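Local coordinates for protein methyltransferase (Geobacter sulfurreducens PCA, PDB 3C3P) that is probably an S-adenosylmethionine-dependent O-methyltransferase, which would transfer a methyl group to an oxygen of a substrate not yet identified, at residues R83-P89 and R109-G115; A121-I127 and M146-A151; G64-G68 and N93-A97; A75-I80 and L106-V110; I157-R163 and G200-L205. All blocks are in the same frame, centred on the assembly; numbering follows the deposited sequence. Where two conformers were deposited one is given.

Interaction 1: residues R83-P89 and R109-G115; sequences RVVMIDP and RVELQVG. With EDO (1,2-ethanediol), chain I.
Two neighbouring strands of the Rossmann-like class I methyltransferase sheet meet here: Val84 to Asp88 pair in parallel with Val110 to Val114, the two ends of a beta-alpha-beta unit whose crossover helix is 91-104. The strand axes approach to 4.7 Å and are 11° apart. Six alternating backbone bonds define the ladder, from Val84 N on Arg109 O to Gly115 N on Asp88 O; the shortest, Glu111 N to Val84 O, spans 2.7 Å and is nearly straight at 172°. On the face carrying Val84, Met86 and Asp88, Leu112 CD2 comes to 3.7 Å from Met86 CB. On the other face Val85 and Glu111 run side by side, Val85 CG2 lying 3.8 Å from Glu111 OE1. Asp88 ends its strand where many class I relatives carry the acidic residue that holds the cofactor ribose. Its OD1 accepts from Asp65 N, and its OD2 from Asp90 N and Asn93 ND2. With an alanine here, those three donors would probably lose their shared acceptor and the loops at this strand end would be less firmly tied. An ethanediol occupies the same corner, its O2 donating to Asp88 OD1 at 2.7 Å.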
# COMPACT_ATOMS: atom_id res chain seq x y z
N ARG A 83 20.23 -0.31 1.55
CA ARG A 83 20.63 0.66 0.53
C ARG A 83 19.59 1.02 -0.50
O ARG A 83 18.73 0.22 -0.87
CB ARG A 83 21.83 0.12 -0.28
CG ARG A 83 23.15 -0.04 0.48
CD ARG A 83 23.74 1.28 0.90
NE ARG A 83 25.00 1.10 1.61
CZ ARG A 83 25.12 0.89 2.91
NH1 ARG A 83 24.06 0.84 3.70
NH2 ARG A 83 26.33 0.75 3.44
N VAL A 84 19.68 2.29 -0.89
CA VAL A 84 18.91 2.84 -2.00
C VAL A 84 19.98 3.17 -3.04
O VAL A 84 21.02 3.79 -2.74
CB VAL A 84 18.11 4.13 -1.71
CG1 VAL A 84 17.47 4.61 -3.00
CG2 VAL A 84 17.05 3.93 -0.63
N VAL A 85 19.75 2.66 -4.24
CA VAL A 85 20.63 2.88 -5.37
C VAL A 85 19.85 3.72 -6.38
O VAL A 85 18.85 3.28 -6.96
CB VAL A 85 21.10 1.58 -6.04
CG1 VAL A 85 22.02 1.91 -7.23
CG2 VAL A 85 21.81 0.67 -5.04
N MSE A 86 20.33 4.93 -6.56
CA MSE A 86 19.72 5.89 -7.45
C MSE A 86 20.65 6.19 -8.62
O MSE A 86 21.85 6.47 -8.44
CB MSE A 86 19.41 7.15 -6.63
CG MSE A 86 18.76 8.37 -7.31
SE MSE A 86 19.81 9.40 -8.60
CE MSE A 86 18.90 11.12 -8.37
N ILE A 87 20.07 6.08 -9.81
CA ILE A 87 20.77 6.33 -11.08
C ILE A 87 19.98 7.36 -11.91
O ILE A 87 18.77 7.28 -12.05
CB ILE A 87 21.00 5.05 -11.95
CG1 ILE A 87 21.65 3.91 -11.17
CG2 ILE A 87 21.85 5.36 -13.18
CD1 ILE A 87 20.64 3.04 -10.45
N ASP A 88 20.69 8.35 -12.41
CA ASP A 88 20.07 9.39 -13.22
C ASP A 88 21.06 9.96 -14.25
O ASP A 88 22.24 10.19 -13.96
CB ASP A 88 19.46 10.48 -12.32
CG ASP A 88 18.52 11.42 -13.08
OD1 ASP A 88 17.29 11.17 -12.98
OD2 ASP A 88 18.97 12.32 -13.83
N PRO A 89 20.57 10.21 -15.48
CA PRO A 89 21.54 10.71 -16.45
C PRO A 89 21.95 12.15 -16.21
O PRO A 89 23.02 12.57 -16.65
CB PRO A 89 20.78 10.58 -17.78
CG PRO A 89 19.38 10.49 -17.45
CD PRO A 89 19.29 9.85 -16.10
N ARG A 109 23.45 5.65 3.45
CA ARG A 109 22.74 4.44 3.00
C ARG A 109 22.10 4.62 1.63
O ARG A 109 21.13 3.94 1.26
CB ARG A 109 21.69 4.04 4.01
CG ARG A 109 20.53 4.96 4.04
CD ARG A 109 19.80 4.79 5.33
NE ARG A 109 20.65 5.28 6.41
CZ ARG A 109 20.34 5.22 7.70
NH1 ARG A 109 19.19 4.66 8.08
NH2 ARG A 109 21.19 5.71 8.60
N VAL A 110 22.67 5.55 0.89
CA VAL A 110 22.26 5.85 -0.49
C VAL A 110 23.47 5.94 -1.41
O VAL A 110 24.48 6.64 -1.12
CB VAL A 110 21.45 7.16 -0.62
CG1 VAL A 110 21.03 7.39 -2.08
CG2 VAL A 110 20.21 7.13 0.25
N GLU A 111 23.38 5.17 -2.48
CA GLU A 111 24.40 5.12 -3.53
C GLU A 111 23.84 5.88 -4.72
O GLU A 111 22.80 5.50 -5.27
CB GLU A 111 24.74 3.68 -3.94
CG GLU A 111 25.73 3.63 -5.12
CD GLU A 111 25.94 2.25 -5.73
OE1 GLU A 111 25.62 1.21 -5.11
OE2 GLU A 111 26.45 2.23 -6.87
N LEU A 112 24.52 6.95 -5.11
CA LEU A 112 24.06 7.79 -6.22
C LEU A 112 24.99 7.72 -7.42
O LEU A 112 26.21 7.87 -7.28
CB LEU A 112 23.98 9.24 -5.76
CG LEU A 112 23.17 9.54 -4.49
CD1 LEU A 112 23.36 10.97 -4.01
CD2 LEU A 112 21.74 9.27 -4.76
N GLN A 113 24.41 7.53 -8.59
CA GLN A 113 25.19 7.44 -9.84
C GLN A 113 24.62 8.23 -10.99
O GLN A 113 23.42 8.29 -11.20
CB GLN A 113 25.26 5.98 -10.34
CG GLN A 113 25.61 4.93 -9.33
CD GLN A 113 26.10 3.68 -10.01
OE1 GLN A 113 26.84 3.75 -11.00
NE2 GLN A 113 25.73 2.52 -9.46
N VAL A 114 25.54 8.85 -11.73
CA VAL A 114 25.23 9.60 -12.93
C VAL A 114 25.48 8.60 -14.04
O VAL A 114 26.57 8.06 -14.15
CB VAL A 114 26.13 10.87 -13.09
CG1 VAL A 114 26.00 11.47 -14.49
CG2 VAL A 114 25.81 11.91 -12.00
N GLY A 115 24.45 8.31 -14.82
CA GLY A 115 24.57 7.35 -15.92
C GLY A 115 23.25 6.87 -16.48
O GLY A 115 22.20 7.45 -16.22
C1 EDO I . 14.37 10.21 -15.32
O1 EDO I . 14.89 9.10 -16.05
C2 EDO I . 15.31 11.40 -15.52
O2 EDO I . 15.28 12.27 -14.38

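Interaction 2: residues A121-I127 and M146-A151. With EDO (1,2-ethanediol), chain F.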
# COMPACT_ATOMS: atom_id res chain seq x y z
N ALA A 121 21.18 -0.21 -13.52
CA ALA A 121 20.26 -0.94 -12.64
C ALA A 121 20.33 -2.44 -12.91
O ALA A 121 20.27 -3.28 -12.00
CB ALA A 121 18.82 -0.43 -12.82
N ALA A 122 20.52 -2.74 -14.18
CA ALA A 122 20.59 -4.13 -14.63
C ALA A 122 21.74 -4.91 -13.98
O ALA A 122 21.74 -6.14 -14.01
CB ALA A 122 20.70 -4.20 -16.15
N GLY A 123 22.70 -4.21 -13.39
CA GLY A 123 23.85 -4.85 -12.75
C GLY A 123 23.60 -5.16 -11.28
O GLY A 123 24.44 -5.73 -10.58
N GLN A 124 22.43 -4.77 -10.82
CA GLN A 124 22.01 -4.99 -9.43
C GLN A 124 21.39 -6.38 -9.27
O GLN A 124 20.91 -6.97 -10.23
CB GLN A 124 21.04 -3.90 -8.97
CG GLN A 124 21.69 -2.52 -8.92
CD GLN A 124 22.64 -2.37 -7.75
OE1 GLN A 124 22.31 -2.71 -6.61
NE2 GLN A 124 23.80 -1.77 -8.01
N ARG A 125 21.46 -6.90 -8.06
CA ARG A 125 20.90 -8.22 -7.74
C ARG A 125 20.05 -8.21 -6.48
O ARG A 125 20.31 -7.46 -5.54
CB ARG A 125 22.01 -9.27 -7.58
CG ARG A 125 22.83 -9.54 -8.82
CD ARG A 125 21.99 -10.09 -9.96
NE ARG A 125 22.82 -10.40 -11.12
CZ ARG A 125 23.11 -9.55 -12.11
NH1 ARG A 125 22.63 -8.32 -12.12
NH2 ARG A 125 23.89 -9.96 -13.11
N ASP A 126 19.03 -9.06 -6.47
CA ASP A 126 18.16 -9.19 -5.29
C ASP A 126 17.55 -7.86 -4.87
O ASP A 126 17.63 -7.45 -3.72
CB ASP A 126 18.92 -9.81 -4.13
CG ASP A 126 19.27 -11.27 -4.38
OD1 ASP A 126 18.40 -12.01 -4.89
OD2 ASP A 126 20.38 -11.67 -4.01
N ILE A 127 17.01 -7.18 -5.85
CA ILE A 127 16.29 -5.91 -5.64
C ILE A 127 14.97 -6.22 -4.94
O ILE A 127 14.19 -7.04 -5.42
CB ILE A 127 16.04 -5.15 -6.97
CG1 ILE A 127 17.37 -4.82 -7.68
CG2 ILE A 127 15.21 -3.87 -6.72
CD1 ILE A 127 17.18 -4.27 -9.12
N MSE A 146 14.82 -6.37 -16.20
CA MSE A 146 15.03 -6.35 -14.73
C MSE A 146 14.47 -7.51 -13.88
O MSE A 146 14.90 -7.69 -12.74
CB MSE A 146 14.41 -5.05 -14.15
CG MSE A 146 14.98 -3.73 -14.70
SE MSE A 146 16.87 -3.48 -14.34
CE MSE A 146 16.82 -3.62 -12.39
N ASN A 147 13.52 -8.27 -14.41
CA ASN A 147 12.93 -9.33 -13.59
C ASN A 147 13.99 -10.25 -12.98
O ASN A 147 13.82 -10.75 -11.86
CB ASN A 147 11.91 -10.16 -14.36
CG ASN A 147 11.01 -10.93 -13.44
OD1 ASN A 147 10.54 -10.39 -12.45
ND2 ASN A 147 10.73 -12.17 -13.77
N ARG A 148 15.08 -10.42 -13.72
CA ARG A 148 16.21 -11.29 -13.31
C ARG A 148 17.00 -10.74 -12.13
O ARG A 148 17.74 -11.45 -11.45
CB ARG A 148 17.23 -11.44 -14.45
CG ARG A 148 16.71 -12.07 -15.72
CD ARG A 148 17.85 -12.27 -16.70
NE ARG A 148 18.46 -11.01 -17.11
CZ ARG A 148 18.05 -10.28 -18.15
NH1 ARG A 148 17.02 -10.67 -18.89
NH2 ARG A 148 18.67 -9.14 -18.45
N CYS A 149 16.81 -9.44 -11.92
CA CYS A 149 17.51 -8.66 -10.89
C CYS A 149 16.71 -8.57 -9.62
O CYS A 149 17.20 -8.11 -8.58
CB CYS A 149 17.80 -7.26 -11.42
SG CYS A 149 18.82 -7.24 -12.93
N LEU A 150 15.49 -9.05 -9.70
CA LEU A 150 14.56 -8.98 -8.56
C LEU A 150 14.74 -10.10 -7.54
O LEU A 150 15.03 -11.24 -7.87
CB LEU A 150 13.09 -8.94 -9.02
CG LEU A 150 12.62 -7.78 -9.89
CD1 LEU A 150 11.14 -7.96 -10.18
CD2 LEU A 150 12.89 -6.45 -9.21
N ALA A 151 14.57 -9.73 -6.28
CA ALA A 151 14.62 -10.70 -5.20
C ALA A 151 13.28 -11.38 -5.10
O ALA A 151 12.28 -10.91 -5.63
CB ALA A 151 14.91 -10.04 -3.88
C1 EDO F . 21.76 -7.56 -2.51
O1 EDO F . 22.07 -7.15 -3.84
C2 EDO F . 20.78 -6.56 -1.91
O2 EDO F . 20.43 -6.92 -0.57
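Ile127 and Met146 cross at about a right angle where strand 127-133 of the Rossmann-like sheet begins, beside the short parallel strand 150-151. All three side-chain torsions of Met146, a selenomethionine, lie close to -60° (chi3 -57°), and this curl swings its methyl back over the end of helix 117-121. Met146 CE consequently presses on Ile127 CD1 at 3.4 Å, tighter than usual for two carbons, and also meets Ala121 CB at 3.8 Å. The selenium atom rests beside the backbone of Ala122, where a type I turn from Ala121 to Gln124 leaves the helix. Cys149 lies against this turn: its CB touches Ile127 CD1, while Cys149 SG lies 3.3 Å from Ala122 O. Ala122 O and Gln124 O are also met by Arg125, which folds back along its own segment. Its NH1 donates to Gln124 O at 2.9 Å, with the acceptor in the guanidinium plane but the donor well above the carbonyl plane, and makes a weak bond to Ala122 O. Backbone pairing then takes over. Ile127 N reaches Cys149 O in an almost straight bond (176°). Ala151 N returns a bond to Ile127 O, and Ala151 CB, pointing toward the other segment, packs against that same oxygen, Ile127 O, at 3.4 Å.

Interaction 3: residues G64-G68 and N93-A97; sequences GDGLG and NVEHA
Leu67 and His96 form the close-packed half of this contact. The imidazole meets the loop in two ways: at its edge, His96 ND1 donates to Leu67 O at 3.0 Å, with the oxygen near the ring plane, while one ring face receives a CH-pi contact from Leu67 CD2, 4.1 Å from the ring centroid and 18° off its normal. Edge and face are thus engaged by the same leucine, which should restrict rotation of the ring. CG of His96 lies anti to the backbone N (chi1 -176°), and this carries the ring toward the loop. One residue further on, Gly68 CA packs on Ala97 CB at 3.7 Å; a side chain modelled on Gly68 would collide with that methyl, and the positive phi of Gly68 points the same way. The segment 64-68 is the glycine-rich loop after strand 59-63, which in class I methyltransferases usually lies against the cofactor; a similar role is likely here. Gly68 sits at the N-cap position of helix 69-75. Met28 and Ala32 of helix 23-34 lie against Leu67 from outside the two segments. Toward Gly66, itself partly exposed, the contact is looser in its spacing. Asn93 ND2 is engaged by Asp88, leaving the carbonyl for the loop: Leu67 N donates to Asn93 OD1 at 3.1 Å, but from well above the amide plane, 68° out of it, so the bond does not follow a lone pair. Beyond that, Gly66 CA only grazes Asn93 OD1 at 3.9 Å, and Asp65 O approaches Asn93 CB at 3.8 Å.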
# COMPACT_ATOMS: atom_id res chain seq x y z
N GLY A 64 16.28 6.55 -12.54
CA GLY A 64 15.77 7.85 -12.97
C GLY A 64 15.05 8.48 -11.78
O GLY A 64 14.12 7.91 -11.23
N ASP A 65 15.49 9.65 -11.36
CA ASP A 65 14.85 10.28 -10.21
C ASP A 65 15.11 11.78 -10.15
O ASP A 65 16.17 12.26 -9.70
CB ASP A 65 15.33 9.56 -8.94
CG ASP A 65 14.53 9.94 -7.71
OD1 ASP A 65 13.42 10.49 -7.85
OD2 ASP A 65 15.00 9.66 -6.58
N GLY A 66 14.10 12.50 -10.63
CA GLY A 66 14.09 13.95 -10.63
C GLY A 66 14.29 14.49 -9.22
O GLY A 66 13.48 14.25 -8.30
N LEU A 67 15.41 15.19 -9.09
CA LEU A 67 15.85 15.84 -7.85
C LEU A 67 16.06 14.87 -6.70
O LEU A 67 16.25 15.29 -5.56
CB LEU A 67 14.86 16.93 -7.41
CG LEU A 67 14.60 18.09 -8.37
CD1 LEU A 67 13.61 19.02 -7.70
CD2 LEU A 67 15.87 18.84 -8.75
N GLY A 68 16.09 13.58 -7.01
CA GLY A 68 16.26 12.56 -5.98
C GLY A 68 15.03 12.50 -5.07
O GLY A 68 15.08 12.03 -3.94
N ASN A 93 20.57 16.38 -10.97
CA ASN A 93 19.64 15.57 -10.21
C ASN A 93 20.41 14.84 -9.16
O ASN A 93 20.04 14.81 -7.99
CB ASN A 93 18.89 14.55 -11.09
CG ASN A 93 17.76 15.18 -11.85
OD1 ASN A 93 17.19 16.18 -11.40
ND2 ASN A 93 17.40 14.59 -12.99
N VAL A 94 21.50 14.25 -9.61
CA VAL A 94 22.34 13.46 -8.70
C VAL A 94 22.91 14.39 -7.62
O VAL A 94 22.85 14.05 -6.44
CB VAL A 94 23.45 12.67 -9.48
CG1 VAL A 94 24.41 11.97 -8.51
CG2 VAL A 94 22.80 11.68 -10.45
N GLU A 95 23.37 15.57 -8.01
CA GLU A 95 23.95 16.55 -7.04
C GLU A 95 22.92 17.09 -6.07
O GLU A 95 23.20 17.29 -4.88
CB GLU A 95 24.64 17.72 -7.77
CG GLU A 95 25.19 18.85 -6.83
CD GLU A 95 26.31 18.39 -5.89
OE1 GLU A 95 26.71 17.22 -5.95
OE2 GLU A 95 26.79 19.23 -5.09
N HIS A 96 21.71 17.30 -6.56
CA HIS A 96 20.64 17.82 -5.72
C HIS A 96 20.35 16.81 -4.62
O HIS A 96 20.20 17.16 -3.44
CB HIS A 96 19.36 18.12 -6.51
CG HIS A 96 18.30 18.75 -5.67
ND1 HIS A 96 17.31 18.01 -5.05
CD2 HIS A 96 18.11 20.03 -5.28
CE1 HIS A 96 16.54 18.82 -4.35
NE2 HIS A 96 16.99 20.05 -4.47
N ALA A 97 20.27 15.55 -5.03
CA ALA A 97 20.00 14.46 -4.09
C ALA A 97 21.16 14.29 -3.12
O ALA A 97 20.96 14.07 -1.93
CB ALA A 97 19.74 13.15 -4.83

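Interaction 4: residues A75-I80 and L106-V110; sequences ARAISI and LIDRV
A chi1 of 72° sets CG of Arg109 between its backbone N and carbonyl carbon, and a bend at chi3 (68°) then turns the guanidinium toward the loop at Ile78 to Ile80. Ile78 has a similar first torsion, so that its CG1 branch slides past the arginine stem in the opposite direction, Ile78 CG1 lying 3.8 Å from Arg109 CD. Bonds at its edge and carbon atoms over both faces fix the flat group. Arg109 NH1 donates to Ile78 O at 2.9 Å, with the oxygen only 3° out of the guanidinium plane. Side-on, NE and NH2 grip Asp108, one to each carboxylate oxygen: Arg109 NE meets Asp108 OD1 at 2.8 Å, and Arg109 NH2 meets Asp108 OD2 at 3.0 Å, both on the syn side. Leu106 CD2 lies over one face and Ile80 CA over the opposite one. A leucine in place of Arg109 would probably leave Asp108 without its charge partner and Ile78 O without this donor, setting the loop free to shift. Of the apolar contacts, the buried one is Ala75 CB on Val110 CG2 at 3.6 Å; nearer the surface, Leu106 CD1 reaches Arg76 CA at 3.9 Å. Joined in this way are two successive helix-to-strand loops, after helices 69-75 and 91-104, at the end of the Rossmann-like sheet remote from its glycine-rich loop.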
# COMPACT_ATOMS: atom_id res chain seq x y z
N ALA A 75 14.92 6.58 1.28
CA ALA A 75 16.09 6.63 2.17
C ALA A 75 15.68 6.75 3.63
O ALA A 75 16.32 6.21 4.53
CB ALA A 75 17.04 7.79 1.79
N ARG A 76 14.60 7.47 3.82
CA ARG A 76 14.05 7.74 5.16
C ARG A 76 13.42 6.53 5.79
O ARG A 76 13.25 6.47 7.01
CB ARG A 76 12.96 8.83 5.08
CG ARG A 76 13.43 10.18 4.53
CD ARG A 76 12.52 11.33 4.95
NE ARG A 76 12.32 11.31 6.40
CZ ARG A 76 11.95 12.33 7.17
NH1 ARG A 76 11.83 13.56 6.69
NH2 ARG A 76 11.78 12.11 8.48
N ALA A 77 13.10 5.55 4.95
CA ALA A 77 12.39 4.32 5.35
C ALA A 77 13.23 3.09 5.59
O ALA A 77 12.70 2.06 6.01
CB ALA A 77 11.32 3.98 4.27
N ILE A 78 14.53 3.19 5.34
CA ILE A 78 15.42 2.02 5.47
C ILE A 78 16.51 2.13 6.53
O ILE A 78 16.90 3.23 6.96
CB ILE A 78 16.09 1.67 4.09
CG1 ILE A 78 17.10 2.74 3.68
CG2 ILE A 78 15.03 1.48 2.96
CD1 ILE A 78 18.01 2.32 2.55
N SER A 79 17.00 0.97 6.95
CA SER A 79 18.09 0.94 7.95
C SER A 79 19.44 1.22 7.33
O SER A 79 19.62 1.27 6.11
CB SER A 79 18.20 -0.41 8.68
OG SER A 79 18.52 -1.48 7.78
N ILE A 80 20.39 1.36 8.24
CA ILE A 80 21.77 1.65 7.89
C ILE A 80 22.37 0.45 7.15
O ILE A 80 23.33 0.59 6.38
CB ILE A 80 22.63 1.98 9.15
CG1 ILE A 80 24.01 2.52 8.75
CG2 ILE A 80 22.76 0.75 10.05
CD1 ILE A 80 24.88 2.90 9.92
N LEU A 106 21.60 10.77 5.65
CA LEU A 106 21.17 9.51 5.01
C LEU A 106 22.01 9.13 3.79
O LEU A 106 21.77 8.10 3.17
CB LEU A 106 19.67 9.55 4.65
CG LEU A 106 18.72 9.77 5.84
CD1 LEU A 106 17.30 9.95 5.40
CD2 LEU A 106 18.85 8.64 6.86
N ILE A 107 23.01 9.96 3.49
CA ILE A 107 23.90 9.69 2.35
C ILE A 107 24.68 8.41 2.70
O ILE A 107 25.29 7.75 1.84
CB ILE A 107 24.84 10.90 2.03
CG1 ILE A 107 25.54 10.72 0.69
CG2 ILE A 107 25.85 11.12 3.16
CD1 ILE A 107 24.61 10.58 -0.50
N ASP A 108 24.61 8.05 3.98
CA ASP A 108 25.27 6.84 4.53
C ASP A 108 24.61 5.53 4.07
O ASP A 108 25.15 4.44 4.25
CB ASP A 108 25.31 6.87 6.08
CG ASP A 108 23.91 6.88 6.75
OD1 ASP A 108 22.89 6.85 6.05
OD2 ASP A 108 23.84 6.90 7.99
N ARG A 109 23.45 5.65 3.45
CA ARG A 109 22.74 4.44 3.00
C ARG A 109 22.10 4.62 1.63
O ARG A 109 21.13 3.94 1.26
CB ARG A 109 21.69 4.04 4.01
CG ARG A 109 20.53 4.96 4.04
CD ARG A 109 19.80 4.79 5.33
NE ARG A 109 20.65 5.28 6.41
CZ ARG A 109 20.34 5.22 7.70
NH1 ARG A 109 19.19 4.66 8.08
NH2 ARG A 109 21.19 5.71 8.60
N VAL A 110 22.67 5.55 0.89
CA VAL A 110 22.26 5.85 -0.49
C VAL A 110 23.47 5.94 -1.41
O VAL A 110 24.48 6.64 -1.12
CB VAL A 110 21.45 7.16 -0.62
CG1 VAL A 110 21.03 7.39 -2.08
CG2 VAL A 110 20.21 7.13 0.25

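Interaction 5: residues I157-R163 and G200-L205. With EDO (1,2-ethanediol), chain K.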
# COMPACT_ATOMS: atom_id res chain seq x y z
N ILE A 157 6.96 -0.71 -7.89
CA ILE A 157 6.18 0.54 -7.64
C ILE A 157 6.39 1.42 -8.88
O ILE A 157 7.49 1.93 -9.14
CB ILE A 157 6.58 1.30 -6.36
CG1 ILE A 157 6.52 0.39 -5.13
CG2 ILE A 157 5.66 2.54 -6.20
CD1 ILE A 157 6.99 1.03 -3.83
N ALA A 158 5.32 1.57 -9.64
CA ALA A 158 5.31 2.34 -10.90
C ALA A 158 4.38 3.52 -10.79
O ALA A 158 3.16 3.37 -10.61
CB ALA A 158 4.92 1.44 -12.08
N VAL A 159 4.96 4.71 -10.88
CA VAL A 159 4.18 5.94 -10.75
C VAL A 159 3.70 6.41 -12.11
O VAL A 159 4.11 5.89 -13.16
CB VAL A 159 4.94 7.06 -9.98
CG1 VAL A 159 5.20 6.61 -8.51
CG2 VAL A 159 6.23 7.50 -10.71
N ASN A 160 2.84 7.41 -12.05
CA ASN A 160 2.23 8.02 -13.27
C ASN A 160 1.56 6.95 -14.11
O ASN A 160 1.60 6.95 -15.34
CB ASN A 160 3.26 8.80 -14.08
CG ASN A 160 3.90 9.89 -13.27
OD1 ASN A 160 3.25 10.51 -12.44
ND2 ASN A 160 5.19 10.13 -13.50
N ALA A 161 0.94 6.02 -13.40
CA ALA A 161 0.22 4.87 -13.99
C ALA A 161 -1.16 5.16 -14.63
O ALA A 161 -1.59 4.40 -15.50
CB ALA A 161 0.09 3.76 -12.98
N LEU A 162 -1.84 6.22 -14.19
CA LEU A 162 -3.17 6.59 -14.70
C LEU A 162 -3.14 7.86 -15.53
O LEU A 162 -3.97 8.06 -16.41
CB LEU A 162 -4.21 6.70 -13.57
CG LEU A 162 -4.52 5.36 -12.91
CD1 LEU A 162 -5.44 5.55 -11.73
CD2 LEU A 162 -5.09 4.33 -13.95
N ARG A 163 -2.20 8.72 -15.23
CA ARG A 163 -2.05 9.96 -16.00
C ARG A 163 -0.61 10.42 -15.92
O ARG A 163 0.13 10.07 -14.99
CB ARG A 163 -2.98 11.05 -15.51
CG ARG A 163 -2.61 11.56 -14.17
CD ARG A 163 -3.60 12.55 -13.70
NE ARG A 163 -3.23 13.05 -12.37
CZ ARG A 163 -4.01 13.84 -11.64
NH1 ARG A 163 -5.18 14.22 -12.09
NH2 ARG A 163 -3.61 14.25 -10.45
N GLY A 200 -2.43 10.36 -6.29
CA GLY A 200 -1.68 11.20 -7.24
C GLY A 200 -2.08 10.95 -8.69
O GLY A 200 -3.22 11.07 -9.07
N ASN A 201 -1.09 10.58 -9.48
CA ASN A 201 -1.26 10.28 -10.90
C ASN A 201 -1.51 8.77 -11.15
O ASN A 201 -1.50 8.29 -12.29
CB ASN A 201 -0.05 10.77 -11.69
CG ASN A 201 0.09 12.29 -11.67
OD1 ASN A 201 -0.88 13.03 -11.48
ND2 ASN A 201 1.31 12.75 -11.92
N GLY A 202 -1.73 8.05 -10.05
CA GLY A 202 -1.98 6.60 -10.05
C GLY A 202 -0.69 5.88 -9.79
O GLY A 202 0.35 6.23 -10.34
N VAL A 203 -0.76 4.88 -8.94
CA VAL A 203 0.40 4.09 -8.57
C VAL A 203 0.12 2.59 -8.77
O VAL A 203 -0.76 2.02 -8.15
CB VAL A 203 0.86 4.35 -7.09
CG1 VAL A 203 2.12 3.51 -6.76
CG2 VAL A 203 1.12 5.86 -6.84
N LEU A 204 0.89 1.99 -9.66
CA LEU A 204 0.77 0.57 -9.96
C LEU A 204 1.71 -0.19 -9.02
O LEU A 204 2.90 0.12 -8.92
CB LEU A 204 1.12 0.29 -11.42
CG LEU A 204 1.17 -1.11 -12.02
CD1 LEU A 204 -0.15 -1.87 -11.92
CD2 LEU A 204 1.57 -0.99 -13.51
N LEU A 205 1.14 -1.17 -8.34
CA LEU A 205 1.90 -2.00 -7.41
C LEU A 205 1.86 -3.43 -7.89
O LEU A 205 0.78 -3.98 -8.19
CB LEU A 205 1.30 -1.90 -6.00
CG LEU A 205 1.18 -0.51 -5.37
CD1 LEU A 205 0.39 -0.54 -4.02
CD2 LEU A 205 2.55 0.09 -5.18
C1 EDO K . 1.43 7.87 -18.80
O1 EDO K . 2.28 7.69 -17.66
C2 EDO K . -0.05 7.63 -18.50
O2 EDO K . -0.19 6.49 -17.65
O HOH W 1 1.77 8.36 -9.66
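Residues 157-159 and 203-205, parts of strands 154-159 and 203-208, run antiparallel, their axes 4.7 Å apart at 161°, with Ala158 and Leu204 as a hydrogen-bonded pair. Strand 203-208 is the reversed strand of the class I methyltransferase fold, lying between 154-159 and 192-197 and antiparallel to both. Ala158 N bonds to Leu204 O and Leu204 N to Ala158 O. Ile157, Val203 and Leu205 share one face, where Ile157 CG2 meets Val203 CG1 at 3.7 Å; on the other, Leu204 CB packs on Ala158 and Ala161. Past the strands Asn201 organises the turn. Its carbonyl oxygen accepts from both Leu162 N, at 2.8 Å, and Arg163 N, at 3.1 Å. Its side-chain ND2 donates to Asn160 OD1 at 3.0 Å, the two amide planes being 42° apart, whereas its OD1 takes Arg163 NE in a very short bond whose exact length is doubtful. The extended Arg163 chain crosses Asn201 at about a right angle, and its NH1 goes on to Ile3 O; Asn160 ND2 is bound by Asp133. A side chain on Gly202 would strike Leu162. One water spans the turn, accepting from Asn160 N at 2.8 Å and donating to Gly202 O at 2.6 Å.

In the fold
Interactions 1, 3 and 4 form a continuous block. Interactions 1 and 3, with centres 9 Å apart, touch through Ile87 O and Gly64 N (2.6 Å, a probable hydrogen bond), which joins the end of strand 83-88 to the glycine-rich loop where a cofactor would be expected. Interaction 4 shares Arg109 and Val110 with interaction 1 and closes the other end of the same strands; its centre is about 15 Å from that of interaction 3. Interaction 2 touches interaction 1 where Val85 CG2 lies 3.8 Å from Gln124 OE1. Interaction 5 reaches the same sheet as interaction 1 from the opposite side of the chain's centre, their centres about 22 Å apart and nearest atoms about 11 Å apart.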